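Local coordinates for protein protocadherin gamma-B3 (Homo sapiens, PDB 5K8R) that probably mediates calcium-dependent cell adhesion through rigidly linked cadherin repeats, and may help establish and maintain specific neuronal connections in the brain, at residues A[113-118]-A[203-208]; A[170-175]-A[239-244]; A[309-314]-A[400-405]; A[277-282]-A[305-310]. All blocks are in the same frame, centred on the assembly; numbering follows the deposited sequence.

Contact 1 (A[113-118]-A[203-208]). With CA (calcium ion), chain J; CA (calcium ion), chain I; CA (calcium ion), chain H.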
loop_
_atom_site.group_PDB
_atom_site.type_symbol
_atom_site.label_atom_id
_atom_site.label_comp_id
_atom_site.label_asym_id
_atom_site.label_seq_id
_atom_site.Cartn_x
_atom_site.Cartn_y
_atom_site.Cartn_z
ATOM N N SER A 113 6.832 7.715 5.788
ATOM C CA SER A 113 5.552 7.178 6.224
ATOM C C SER A 113 5.318 7.484 7.698
ATOM O O SER A 113 6.257 7.588 8.491
ATOM C CB SER A 113 5.489 5.669 5.991
ATOM O OG SER A 113 6.136 4.966 7.037
ATOM N N GLU A 114 4.042 7.626 8.060
ATOM C CA GLU A 114 3.678 7.899 9.444
ATOM C C GLU A 114 3.939 6.716 10.369
ATOM O O GLU A 114 3.844 6.876 11.589
ATOM C CB GLU A 114 2.207 8.309 9.524
ATOM C CG GLU A 114 1.277 7.391 8.757
ATOM C CD GLU A 114 -0.151 7.893 8.731
ATOM O OE1 GLU A 114 -0.530 8.670 9.632
ATOM O OE2 GLU A 114 -0.893 7.511 7.803
ATOM N N LEU A 115 4.261 5.544 9.824
ATOM C CA LEU A 115 4.644 4.396 10.636
ATOM C C LEU A 115 6.081 4.479 11.135
ATOM O O LEU A 115 6.529 3.560 11.829
ATOM C CB LEU A 115 4.454 3.100 9.843
ATOM C CG LEU A 115 3.015 2.642 9.607
ATOM C CD1 LEU A 115 2.983 1.380 8.759
ATOM C CD2 LEU A 115 2.299 2.421 10.931
ATOM N N ALA A 116 6.807 5.543 10.798
ATOM C CA ALA A 116 8.185 5.685 11.247
ATOM C C ALA A 116 8.239 5.794 12.765
ATOM O O ALA A 116 7.558 6.630 13.366
ATOM C CB ALA A 116 8.829 6.912 10.602
ATOM N N LEU A 117 9.048 4.940 13.382
ATOM C CA LEU A 117 9.174 4.934 14.830
ATOM C C LEU A 117 10.020 6.113 15.298
ATOM O O LEU A 117 10.805 6.691 14.542
ATOM C CB LEU A 117 9.795 3.623 15.310
ATOM C CG LEU A 117 9.084 2.338 14.885
ATOM C CD1 LEU A 117 9.825 1.119 15.412
ATOM C CD2 LEU A 117 7.642 2.340 15.360
ATOM N N THR A 118 9.842 6.470 16.569
ATOM C CA THR A 118 10.662 7.513 17.169
ATOM C C THR A 118 12.119 7.072 17.198
ATOM O O THR A 118 12.438 5.964 17.639
ATOM C CB THR A 118 10.173 7.828 18.583
ATOM O OG1 THR A 118 8.811 8.269 18.533
ATOM C CG2 THR A 118 11.029 8.916 19.213
ATOM N N ALA A 203 3.892 10.191 4.213
ATOM C CA ALA A 203 3.194 9.162 3.455
ATOM C C ALA A 203 2.134 8.493 4.322
ATOM O O ALA A 203 2.360 8.210 5.502
ATOM C CB ALA A 203 4.183 8.121 2.932
ATOM N N ASP A 204 0.973 8.234 3.725
ATOM C CA ASP A 204 -0.160 7.697 4.466
ATOM C C ASP A 204 0.037 6.221 4.784
ATOM O O ASP A 204 0.563 5.456 3.971
ATOM C CB ASP A 204 -1.453 7.878 3.672
ATOM C CG ASP A 204 -2.679 7.409 4.438
ATOM O OD1 ASP A 204 -2.827 7.789 5.619
ATOM O OD2 ASP A 204 -3.489 6.654 3.862
ATOM N N ALA A 205 -0.398 5.827 5.977
ATOM C CA ALA A 205 -0.483 4.432 6.372
ATOM C C ALA A 205 -1.915 4.115 6.778
ATOM O O ALA A 205 -2.685 5.000 7.158
ATOM C CB ALA A 205 0.476 4.114 7.525
ATOM N N ASN A 206 -2.271 2.835 6.690
ATOM C CA ASN A 206 -3.631 2.396 7.000
ATOM C C ASN A 206 -3.784 2.144 8.502
ATOM O O ASN A 206 -4.066 1.037 8.959
ATOM C CB ASN A 206 -3.982 1.155 6.190
ATOM C CG ASN A 206 -5.470 0.867 6.188
ATOM O OD1 ASN A 206 -6.282 1.749 5.914
ATOM N ND2 ASN A 206 -5.835 -0.366 6.511
ATOM N N ASP A 207 -3.595 3.212 9.275
ATOM C CA ASP A 207 -3.685 3.149 10.727
ATOM C C ASP A 207 -5.052 3.568 11.253
ATOM O O ASP A 207 -5.204 3.767 12.464
ATOM C CB ASP A 207 -2.589 4.011 11.363
ATOM C CG ASP A 207 -2.515 5.406 10.765
ATOM O OD1 ASP A 207 -3.525 5.880 10.204
ATOM O OD2 ASP A 207 -1.439 6.034 10.863
ATOM N N ASN A 208 -6.044 3.706 10.381
ATOM C CA ASN A 208 -7.392 4.108 10.780
ATOM C C ASN A 208 -8.404 3.140 10.184
ATOM O O ASN A 208 -8.570 3.109 8.947
ATOM C CB ASN A 208 -7.692 5.537 10.340
ATOM C CG ASN A 208 -6.880 6.564 11.101
ATOM O OD1 ASN A 208 -7.236 6.952 12.213
ATOM N ND2 ASN A 208 -5.782 7.014 10.503
HETATM CA CA CA J . -3.272 7.174 8.094
HETATM CA CA CA I . -2.187 8.336 11.537
HETATM CA CA CA H . -8.192 3.036 6.612
HETATM O O HOH W 1 -0.742 8.384 13.572
#

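Contact 2 (A[170-175]-A[239-244]). With CA (calcium ion), chain J; CA (calcium ion), chain I; CA (calcium ion), chain H.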
loop_
_atom_site.group_PDB
_atom_site.type_symbol
_atom_site.label_atom_id
_atom_site.label_comp_id
_atom_site.label_asym_id
_atom_site.label_seq_id
_atom_site.Cartn_x
_atom_site.Cartn_y
_atom_site.Cartn_z
ATOM N N LEU A 170 4.893 10.750 13.584
ATOM C CA LEU A 170 4.201 11.480 12.533
ATOM C C LEU A 170 2.763 10.991 12.409
ATOM O O LEU A 170 2.449 9.839 12.719
ATOM C CB LEU A 170 4.918 11.321 11.190
ATOM C CG LEU A 170 6.350 11.851 11.098
ATOM C CD1 LEU A 170 6.918 11.615 9.708
ATOM C CD2 LEU A 170 6.402 13.327 11.457
ATOM N N ASP A 171 1.892 11.891 11.964
ATOM C CA ASP A 171 0.477 11.594 11.784
ATOM C C ASP A 171 -0.043 12.413 10.611
ATOM O O ASP A 171 -0.323 13.604 10.747
ATOM C CB ASP A 171 -0.310 11.926 13.053
ATOM C CG ASP A 171 -1.746 11.441 12.991
ATOM O OD1 ASP A 171 -2.057 10.614 12.109
ATOM O OD2 ASP A 171 -2.560 11.888 13.824
ATOM N N ARG A 172 -0.162 11.768 9.456
ATOM C CA ARG A 172 -0.614 12.427 8.268
ATOM C C ARG A 172 -1.980 12.986 8.472
ATOM O O ARG A 172 -2.360 13.962 7.889
ATOM C CB ARG A 172 -0.631 11.466 7.110
ATOM C CG ARG A 172 -1.027 12.129 5.824
ATOM C CD ARG A 172 -1.486 11.143 4.775
ATOM N NE ARG A 172 -2.879 10.750 4.919
ATOM C CZ ARG A 172 -3.914 11.524 4.645
ATOM N NH1 ARG A 172 -3.744 12.743 4.208
ATOM N NH2 ARG A 172 -5.124 11.077 4.814
ATOM N N GLU A 173 -2.750 12.348 9.348
ATOM C CA GLU A 173 -4.107 12.810 9.638
ATOM C C GLU A 173 -4.075 14.132 10.402
ATOM O O GLU A 173 -5.007 14.933 10.331
ATOM C CB GLU A 173 -4.872 11.756 10.440
ATOM C CG GLU A 173 -5.113 10.457 9.687
ATOM C CD GLU A 173 -3.922 9.522 9.744
ATOM O OE1 GLU A 173 -3.161 9.585 10.733
ATOM O OE2 GLU A 173 -3.745 8.722 8.799
ATOM N N GLU A 174 -2.985 14.344 11.131
ATOM C CA GLU A 174 -2.767 15.545 11.927
ATOM C C GLU A 174 -1.975 16.610 11.183
ATOM O O GLU A 174 -2.332 17.791 11.233
ATOM C CB GLU A 174 -2.040 15.189 13.230
ATOM C CG GLU A 174 -1.749 16.376 14.136
ATOM C CD GLU A 174 -2.980 16.866 14.877
ATOM O OE1 GLU A 174 -4.013 16.165 14.851
ATOM O OE2 GLU A 174 -2.911 17.954 15.489
ATOM N N GLN A 175 -0.908 16.219 10.488
ATOM C CA GLN A 175 -0.084 17.154 9.733
ATOM C C GLN A 175 0.598 16.420 8.585
ATOM O O GLN A 175 1.515 15.621 8.814
ATOM C CB GLN A 175 0.948 17.819 10.645
ATOM C CG GLN A 175 1.696 18.974 10.001
ATOM C CD GLN A 175 2.604 19.694 10.978
ATOM O OE1 GLN A 175 2.604 19.404 12.174
ATOM N NE2 GLN A 175 3.387 20.641 10.471
ATOM N N MET A 239 -10.459 7.960 7.901
ATOM C CA MET A 239 -9.603 9.104 7.900
ATOM C C MET A 239 -8.367 9.023 7.025
ATOM O O MET A 239 -7.742 10.008 6.812
ATOM C CB MET A 239 -9.201 9.418 9.322
ATOM C CG MET A 239 -10.329 9.902 10.190
ATOM S SD MET A 239 -11.274 11.137 9.340
ATOM C CE MET A 239 -12.235 11.816 10.664
ATOM N N ASP A 240 -8.024 7.858 6.520
ATOM C CA ASP A 240 -6.841 7.715 5.708
ATOM C C ASP A 240 -7.088 8.073 4.269
ATOM O O ASP A 240 -8.135 8.521 3.940
ATOM C CB ASP A 240 -6.347 6.279 5.667
ATOM C CG ASP A 240 -6.056 5.750 7.019
ATOM O OD1 ASP A 240 -5.956 6.516 7.956
ATOM O OD2 ASP A 240 -5.945 4.565 7.186
ATOM N N GLU A 241 -6.093 7.884 3.431
ATOM C CA GLU A 241 -5.997 8.486 2.110
ATOM C C GLU A 241 -5.875 7.403 1.050
ATOM O O GLU A 241 -5.227 6.377 1.272
ATOM C CB GLU A 241 -4.793 9.436 2.026
ATOM C CG GLU A 241 -4.665 10.182 0.707
ATOM C CD GLU A 241 -3.404 11.022 0.636
ATOM O OE1 GLU A 241 -2.530 10.860 1.513
ATOM O OE2 GLU A 241 -3.288 11.847 -0.295
ATOM N N GLY A 242 -6.503 7.640 -0.101
ATOM C CA GLY A 242 -6.335 6.743 -1.233
ATOM C C GLY A 242 -7.007 5.403 -1.008
ATOM O O GLY A 242 -8.150 5.318 -0.544
ATOM N N ILE A 243 -6.283 4.333 -1.348
ATOM C CA ILE A 243 -6.817 2.984 -1.183
ATOM C C ILE A 243 -7.076 2.683 0.286
ATOM O O ILE A 243 -7.976 1.901 0.620
ATOM C CB ILE A 243 -5.860 1.954 -1.822
ATOM C CG1 ILE A 243 -6.440 0.540 -1.737
ATOM C CG2 ILE A 243 -4.485 2.017 -1.170
ATOM C CD1 ILE A 243 -7.760 0.376 -2.459
ATOM N N ASN A 244 -6.322 3.312 1.188
ATOM C CA ASN A 244 -6.535 3.135 2.619
ATOM C C ASN A 244 -7.842 3.748 3.108
ATOM O O ASN A 244 -8.142 3.639 4.302
ATOM C CB ASN A 244 -5.363 3.734 3.401
ATOM C CG ASN A 244 -4.043 3.062 3.081
ATOM O OD1 ASN A 244 -3.996 1.869 2.783
ATOM N ND2 ASN A 244 -2.960 3.829 3.143
HETATM CA CA CA J . -3.272 7.174 8.094
HETATM CA CA CA I . -2.187 8.336 11.537
HETATM CA CA CA H . -8.192 3.036 6.612
HETATM O O HOH W 2 -7.375 12.595 5.907
HETATM O O HOH W 1 -0.742 8.384 13.572
#

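Contact 3 (A[309-314]-A[400-405]). With CA (calcium ion), chain F; CA (calcium ion), chain E; CA (calcium ion), chain G.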
loop_
_atom_site.group_PDB
_atom_site.type_symbol
_atom_site.label_atom_id
_atom_site.label_comp_id
_atom_site.label_asym_id
_atom_site.label_seq_id
_atom_site.Cartn_x
_atom_site.Cartn_y
_atom_site.Cartn_z
ATOM N N ASP A 309 -47.831 -3.664 9.389
ATOM C CA ASP A 309 -48.917 -4.435 8.799
ATOM C C ASP A 309 -49.783 -3.567 7.893
ATOM O O ASP A 309 -50.092 -2.416 8.216
ATOM C CB ASP A 309 -49.776 -5.060 9.898
ATOM C CG ASP A 309 -50.904 -5.910 9.346
ATOM O OD1 ASP A 309 -50.711 -6.553 8.293
ATOM O OD2 ASP A 309 -51.986 -5.935 9.970
ATOM N N GLU A 310 -50.170 -4.132 6.752
ATOM C CA GLU A 310 -51.102 -3.511 5.825
ATOM C C GLU A 310 -52.283 -4.445 5.603
ATOM O O GLU A 310 -52.153 -5.669 5.691
ATOM C CB GLU A 310 -50.431 -3.186 4.484
ATOM C CG GLU A 310 -49.528 -1.963 4.518
ATOM C CD GLU A 310 -50.310 -0.665 4.472
ATOM O OE1 GLU A 310 -51.172 -0.520 3.580
ATOM O OE2 GLU A 310 -50.067 0.207 5.331
ATOM N N ASN A 311 -53.443 -3.857 5.313
ATOM C CA ASN A 311 -54.673 -4.628 5.130
ATOM C C ASN A 311 -54.757 -5.121 3.685
ATOM O O ASN A 311 -55.535 -4.634 2.862
ATOM C CB ASN A 311 -55.886 -3.791 5.515
ATOM C CG ASN A 311 -57.157 -4.612 5.602
ATOM O OD1 ASN A 311 -57.112 -5.825 5.808
ATOM N ND2 ASN A 311 -58.299 -3.954 5.450
ATOM N N ASP A 312 -53.926 -6.122 3.386
ATOM C CA ASP A 312 -53.849 -6.701 2.050
ATOM C C ASP A 312 -54.338 -8.146 2.011
ATOM O O ASP A 312 -53.982 -8.892 1.093
ATOM C CB ASP A 312 -52.418 -6.610 1.514
ATOM C CG ASP A 312 -51.441 -7.461 2.302
ATOM O OD1 ASP A 312 -51.671 -7.679 3.511
ATOM O OD2 ASP A 312 -50.437 -7.908 1.710
ATOM N N ASN A 313 -55.146 -8.555 2.987
ATOM C CA ASN A 313 -55.724 -9.894 3.024
ATOM C C ASN A 313 -57.204 -9.776 3.349
ATOM O O ASN A 313 -57.569 -9.243 4.402
ATOM C CB ASN A 313 -55.014 -10.782 4.050
ATOM C CG ASN A 313 -53.654 -11.253 3.574
ATOM O OD1 ASN A 313 -53.531 -12.321 2.974
ATOM N ND2 ASN A 313 -52.624 -10.456 3.838
ATOM N N ALA A 314 -58.050 -10.272 2.449
ATOM C CA ALA A 314 -59.490 -10.209 2.641
ATOM C C ALA A 314 -59.952 -11.288 3.619
ATOM O O ALA A 314 -59.344 -12.358 3.707
ATOM C CB ALA A 314 -60.211 -10.379 1.308
ATOM N N PRO A 400 -58.119 0.818 3.741
ATOM C CA PRO A 400 -59.557 0.613 3.533
ATOM C C PRO A 400 -60.010 -0.804 3.884
ATOM O O PRO A 400 -59.207 -1.734 3.815
ATOM C CB PRO A 400 -59.727 0.880 2.038
ATOM C CG PRO A 400 -58.432 0.447 1.450
ATOM C CD PRO A 400 -57.376 0.802 2.468
ATOM N N PRO A 401 -61.277 -0.961 4.259
ATOM C CA PRO A 401 -61.767 -2.289 4.639
ATOM C C PRO A 401 -61.902 -3.205 3.435
ATOM O O PRO A 401 -62.181 -2.771 2.315
ATOM C CB PRO A 401 -63.133 -1.995 5.268
ATOM C CG PRO A 401 -63.570 -0.727 4.619
ATOM C CD PRO A 401 -62.317 0.074 4.396
ATOM N N LEU A 402 -61.690 -4.496 3.683
ATOM C CA LEU A 402 -61.859 -5.535 2.678
ATOM C C LEU A 402 -62.956 -6.492 3.122
ATOM O O LEU A 402 -63.229 -6.641 4.318
ATOM C CB LEU A 402 -60.555 -6.306 2.433
ATOM C CG LEU A 402 -59.528 -5.682 1.483
ATOM C CD1 LEU A 402 -58.862 -4.460 2.097
ATOM C CD2 LEU A 402 -58.486 -6.711 1.074
ATOM N N SER A 403 -63.583 -7.146 2.148
ATOM C CA SER A 403 -64.730 -7.996 2.427
ATOM C C SER A 403 -64.734 -9.179 1.469
ATOM O O SER A 403 -63.980 -9.223 0.494
ATOM C CB SER A 403 -66.041 -7.211 2.319
ATOM O OG SER A 403 -66.204 -6.672 1.019
ATOM N N SER A 404 -65.603 -10.142 1.767
ATOM C CA SER A 404 -65.801 -11.309 0.921
ATOM C C SER A 404 -67.170 -11.898 1.227
ATOM O O SER A 404 -67.704 -11.722 2.327
ATOM C CB SER A 404 -64.702 -12.358 1.131
ATOM O OG SER A 404 -64.708 -12.845 2.461
ATOM N N SER A 405 -67.730 -12.598 0.242
ATOM C CA SER A 405 -69.047 -13.203 0.363
ATOM C C SER A 405 -68.967 -14.682 0.019
ATOM O O SER A 405 -68.105 -15.112 -0.753
ATOM C CB SER A 405 -70.073 -12.520 -0.556
ATOM O OG SER A 405 -70.208 -11.145 -0.243
HETATM CA CA CA F . -51.025 -7.785 6.159
HETATM CA CA CA E . -57.710 -8.096 6.543
HETATM CA CA CA G . -49.214 -9.247 3.344
HETATM O O HOH W 3 -47.620 -9.449 1.397
#

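Contact 4 (A[277-282]-A[305-310]). With CA (calcium ion), chain F; CA (calcium ion), chain G.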
loop_
_atom_site.group_PDB
_atom_site.type_symbol
_atom_site.label_atom_id
_atom_site.label_comp_id
_atom_site.label_asym_id
_atom_site.label_seq_id
_atom_site.Cartn_x
_atom_site.Cartn_y
_atom_site.Cartn_z
ATOM N N LEU A 277 -41.813 -7.582 0.405
ATOM C CA LEU A 277 -41.968 -7.726 1.844
ATOM C C LEU A 277 -43.368 -8.230 2.168
ATOM O O LEU A 277 -44.352 -7.813 1.552
ATOM C CB LEU A 277 -41.717 -6.395 2.556
ATOM C CG LEU A 277 -40.306 -5.797 2.542
ATOM C CD1 LEU A 277 -39.256 -6.889 2.691
ATOM C CD2 LEU A 277 -40.060 -4.985 1.280
ATOM N N ASP A 278 -43.453 -9.139 3.137
ATOM C CA ASP A 278 -44.731 -9.706 3.558
ATOM C C ASP A 278 -44.762 -9.729 5.079
ATOM O O ASP A 278 -44.044 -10.517 5.703
ATOM C CB ASP A 278 -44.937 -11.105 2.979
ATOM C CG ASP A 278 -46.343 -11.628 3.203
ATOM O OD1 ASP A 278 -47.253 -10.809 3.447
ATOM O OD2 ASP A 278 -46.539 -12.859 3.129
ATOM N N PHE A 279 -45.588 -8.862 5.670
ATOM C CA PHE A 279 -45.712 -8.821 7.123
ATOM C C PHE A 279 -46.203 -10.150 7.680
ATOM O O PHE A 279 -45.819 -10.539 8.789
ATOM C CB PHE A 279 -46.656 -7.689 7.536
ATOM C CG PHE A 279 -46.869 -7.580 9.020
ATOM C CD1 PHE A 279 -45.993 -6.852 9.807
ATOM C CD2 PHE A 279 -47.952 -8.198 9.627
ATOM C CE1 PHE A 279 -46.188 -6.747 11.172
ATOM C CE2 PHE A 279 -48.151 -8.097 10.991
ATOM C CZ PHE A 279 -47.268 -7.370 11.764
ATOM N N GLU A 280 -47.044 -10.863 6.927
ATOM C CA GLU A 280 -47.558 -12.146 7.389
ATOM C C GLU A 280 -46.473 -13.210 7.475
ATOM O O GLU A 280 -46.645 -14.192 8.204
ATOM C CB GLU A 280 -48.685 -12.628 6.472
ATOM C CG GLU A 280 -50.053 -12.046 6.802
ATOM C CD GLU A 280 -50.113 -10.544 6.620
ATOM O OE1 GLU A 280 -49.585 -10.044 5.605
ATOM O OE2 GLU A 280 -50.684 -9.863 7.498
ATOM N N GLU A 281 -45.366 -13.040 6.754
ATOM C CA GLU A 281 -44.280 -14.011 6.791
ATOM C C GLU A 281 -43.214 -13.634 7.816
ATOM O O GLU A 281 -42.794 -14.476 8.616
ATOM C CB GLU A 281 -43.655 -14.155 5.400
ATOM C CG GLU A 281 -42.588 -15.235 5.308
ATOM C CD GLU A 281 -43.141 -16.630 5.544
ATOM O OE1 GLU A 281 -44.327 -16.864 5.229
ATOM O OE2 GLU A 281 -42.390 -17.492 6.047
ATOM N N ARG A 282 -42.772 -12.378 7.807
ATOM C CA ARG A 282 -41.747 -11.922 8.736
ATOM C C ARG A 282 -41.889 -10.418 8.913
ATOM O O ARG A 282 -42.027 -9.691 7.926
ATOM C CB ARG A 282 -40.346 -12.285 8.229
ATOM C CG ARG A 282 -39.227 -12.038 9.227
ATOM C CD ARG A 282 -37.928 -12.667 8.748
ATOM N NE ARG A 282 -36.782 -12.256 9.556
ATOM C CZ ARG A 282 -35.528 -12.624 9.312
ATOM N NH1 ARG A 282 -35.254 -13.416 8.284
ATOM N NH2 ARG A 282 -34.547 -12.202 10.099
ATOM N N ILE A 305 -34.675 -3.717 10.023
ATOM C CA ILE A 305 -35.752 -3.280 9.144
ATOM C C ILE A 305 -37.044 -3.870 9.687
ATOM O O ILE A 305 -37.284 -5.080 9.574
ATOM C CB ILE A 305 -35.512 -3.707 7.690
ATOM C CG1 ILE A 305 -34.147 -3.209 7.210
ATOM C CG2 ILE A 305 -36.623 -3.188 6.792
ATOM C CD1 ILE A 305 -33.750 -3.731 5.847
ATOM N N ASP A 306 -37.873 -3.022 10.289
ATOM C CA ASP A 306 -39.162 -3.443 10.817
ATOM C C ASP A 306 -40.244 -3.234 9.767
ATOM O O ASP A 306 -40.258 -2.220 9.064
ATOM C CB ASP A 306 -39.504 -2.667 12.090
ATOM C CG ASP A 306 -38.508 -2.914 13.205
ATOM O OD1 ASP A 306 -37.996 -4.049 13.306
ATOM O OD2 ASP A 306 -38.237 -1.973 13.980
ATOM N N ILE A 307 -41.149 -4.203 9.664
ATOM C CA ILE A 307 -42.224 -4.185 8.680
ATOM C C ILE A 307 -43.542 -3.960 9.408
ATOM O O ILE A 307 -43.835 -4.637 10.399
ATOM C CB ILE A 307 -42.259 -5.486 7.860
ATOM C CG1 ILE A 307 -40.936 -5.678 7.117
ATOM C CG2 ILE A 307 -43.422 -5.469 6.882
ATOM C CD1 ILE A 307 -40.925 -6.874 6.195
ATOM N N SER A 308 -44.328 -3.006 8.918
ATOM C CA SER A 308 -45.625 -2.683 9.490
ATOM C C SER A 308 -46.738 -3.357 8.696
ATOM O O SER A 308 -46.616 -3.591 7.490
ATOM C CB SER A 308 -45.846 -1.169 9.522
ATOM O OG SER A 308 -45.642 -0.597 8.242
ATOM N N ASP A 309 -47.831 -3.664 9.389
ATOM C CA ASP A 309 -48.917 -4.435 8.799
ATOM C C ASP A 309 -49.783 -3.567 7.893
ATOM O O ASP A 309 -50.092 -2.416 8.216
ATOM C CB ASP A 309 -49.776 -5.060 9.898
ATOM C CG ASP A 309 -50.904 -5.910 9.346
ATOM O OD1 ASP A 309 -50.711 -6.553 8.293
ATOM O OD2 ASP A 309 -51.986 -5.935 9.970
ATOM N N GLU A 310 -50.170 -4.132 6.752
ATOM C CA GLU A 310 -51.102 -3.511 5.825
ATOM C C GLU A 310 -52.283 -4.445 5.603
ATOM O O GLU A 310 -52.153 -5.669 5.691
ATOM C CB GLU A 310 -50.431 -3.186 4.484
ATOM C CG GLU A 310 -49.528 -1.963 4.518
ATOM C CD GLU A 310 -50.310 -0.665 4.472
ATOM O OE1 GLU A 310 -51.172 -0.520 3.580
ATOM O OE2 GLU A 310 -50.067 0.207 5.331
HETATM CA CA CA F . -51.025 -7.785 6.159
HETATM CA CA CA G . -49.214 -9.247 3.344
HETATM O O HOH W 3 -47.620 -9.449 1.397
#

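Contact 1 (A[113-118]-A[203-208])
Ser113 and Ala203 form a parallel beta bridge, their CA atoms 4.1 Å apart, where strands 107-113 and 193-203 end side by side, and a backbone hydrogen bond of 3.1 Å from Glu114 N to Ala203 O closes the pairing. Beyond it the two segments part: 113-116 folds into a type I beta turn, while 204-208 is the DXNDN linker between the second and third cadherin repeats. The site illustrates how cadherins stiffen such a joint, with a glutamate at the base of one repeat and the linker peptide seizing the same calcium ions. Glu114 carries the contact. Its CG lies between the backbone N and the carbonyl carbon (chi1 48°) and the chain extends from there, which brings the carboxylate to the linker. OE1 of Glu114 binds the calcium ion of chain I, and OE2 that of chain J at 2.4 Å. On its anti lone pair Glu114 OE2 also takes Ala205 N in a short, nearly straight bond (2.5 Å, 169°), so metal and N-H together fix the carboxylate's rotation. Asp207 approaches from the opposite direction, its carboxylate plane turned 75° from that of Glu114, and bridges the same two ions. The two anions come close, Glu114 OE1 to Asp207 OD2 being 3.0 Å, a proximity the shared calcium probably compensates. Asp204 OD1 and Ala205 O also bind the chain J ion, while Asp204 OD2 probably accepts Glu241 N. Asp171, Glu173 and Asp240 contribute the other protein ligands of this pair. On the apolar side, Leu115 CG rests 3.6 Å from Ala205 CB.

Contact 2 (A[170-175]-A[239-244])
The Arg172 guanidinium carries Glu241 CB over one face, 3.2 Å above the plane and offset toward the rim, and meets Asp240 CA in plane at its edge. The Glu241 carboxylate is turned 40° from it. Arg172 and Glu241 cross at about a right angle, a bend at chi3 (83°) turning the end of Arg172 across the extended Glu241. Arg172 NE and Glu241 OE1, 3.4 Å apart, form a purely electrostatic salt bridge, the oxygen sitting off the guanidinium plane and not in line with an N-H. The main polar partner of Arg172 is Asp204, in the linker. A water adds a relay, accepting from Arg172 NH2 at 2.9 Å and donating to Met239 O at 2.8 Å. Replacing Arg172 by an alanine removes the guanidinium and is likely to leave Glu241 without its charged mate in this contact, and Asp204 with its calcium but without its arginine. Arg172 is the middle residue of the DRE motif of the second cadherin repeat, and its flanking acids hold metal. Asp171 OD1 and Glu173 OE1 bind the calcium ion of chain I, and Glu173 OE2 shares that of chain J with Asp240 OD1; the modelled Glu173 bonds are doubtfully short. Asp240 OD2 reaches on to the calcium ion of chain H, so this one carboxylate ties the second repeat's ions to the third repeat. The contact thus spans two domains: loop 170-175 lies between strands 160-166 and 177-186, Arg172 also touching Val202 of strand 193-203; loop 239-244 lies between strands 230-237 and 248-252.

Contact 3 (A[309-314]-A[400-405])
Asn311 and Pro400 supply the one clear hydrogen bond between these segments, which join the DXNDN linker after the third cadherin repeat to the fourth. Asn311 ND2 donates to Pro400 O over 2.9 Å, noticeably bent at the hydrogen (133°) and tilted 30° from the carbonyl plane. The other end of the same amide is held by metal, OD1 of Asn311 binding the calcium ion of chain E at 2.5 Å, so the group is gripped from both ends and its rotation is fixed. Asn313 O binds the same ion, and Asp343, Asp345, Asn349 and Asp396 of the fourth repeat complete its shell. Van der Waals contacts centre on Leu402, whose two methyls reach different points of the linker: CD1 lies 3.4 Å from Asn311 O, at the inverse gamma turn centred on that residue, while CD2 makes an apolar contact of 4.1 Å with Ala314 CB. A glycine in place of Leu402 would probably open a gap beside Asn311 and leave Ala314 CB without its apolar mate. The linker segment runs from strand 298-308 to strand 316-321; across from it, 400-402 is loop and 403-405 already belongs to strand 403-413, which pairs with strand 387-396, Leu402 and Asp396 being joined through their backbones.

Contact 4 (A[277-282]-A[305-310])
Phe279 lies with one ring face against Asp309, whose CB stands 3.7 Å from the ring centroid and only 14° off the normal, a CH-pi contact. The ring takes the middle place of the sequence Asp278-Phe279-Glu280, a variant of the cadherin DRE motif in the third repeat. With CG anti to the backbone N (chi1 179°), it reaches across to strand 298-308 and turns its edge to the backbone, Ile307 O lying near the ring plane 3.1 Å from CD1 of Phe279. Glu280 and Asp309 cross at about a right angle, their carboxylate planes 62° apart, and converge on the calcium ion of chain F. Glu280 grips that ion with both oxygens, Asp309 with OD1 at 2.5 Å, while OE1 of Glu280 also binds the chain G ion at 2.4 Å. OD2 of Asp309 has its partner in Ser346 of the next repeat. On the strand itself, Ile307 CD1 fits 3.8 Å from Leu277 CB and also meets Arg282 O. The loop 277-282 thereby seats itself on strand 298-308, which runs between strands 216-222 and 284-292 in a mixed sheet, with Ile307 paired through its backbone to Asp283 and Ser308 to Val221.

Overall arrangement
The four contacts fall into two pairs at successive inter-repeat joints of an elongated chain. Contacts 1 and 2, centres 8 Å apart, share three calcium ions between the second and third cadherin repeats, and their segments alternate along the sequence. Contact 4 closes onto residues 305-310, which overlap the start of contact 3 at Asp309 and Glu310; these two, 15 Å apart between centres, share two calcium ions near the junction of the third and fourth repeats. The pairs lie about 44 to 63 Å apart, centre to centre, at the two ends of the third repeat. The same calcium-bound scheme thus recurs joint by joint, consistent with rigid, rod-like extension of an adhesion molecule.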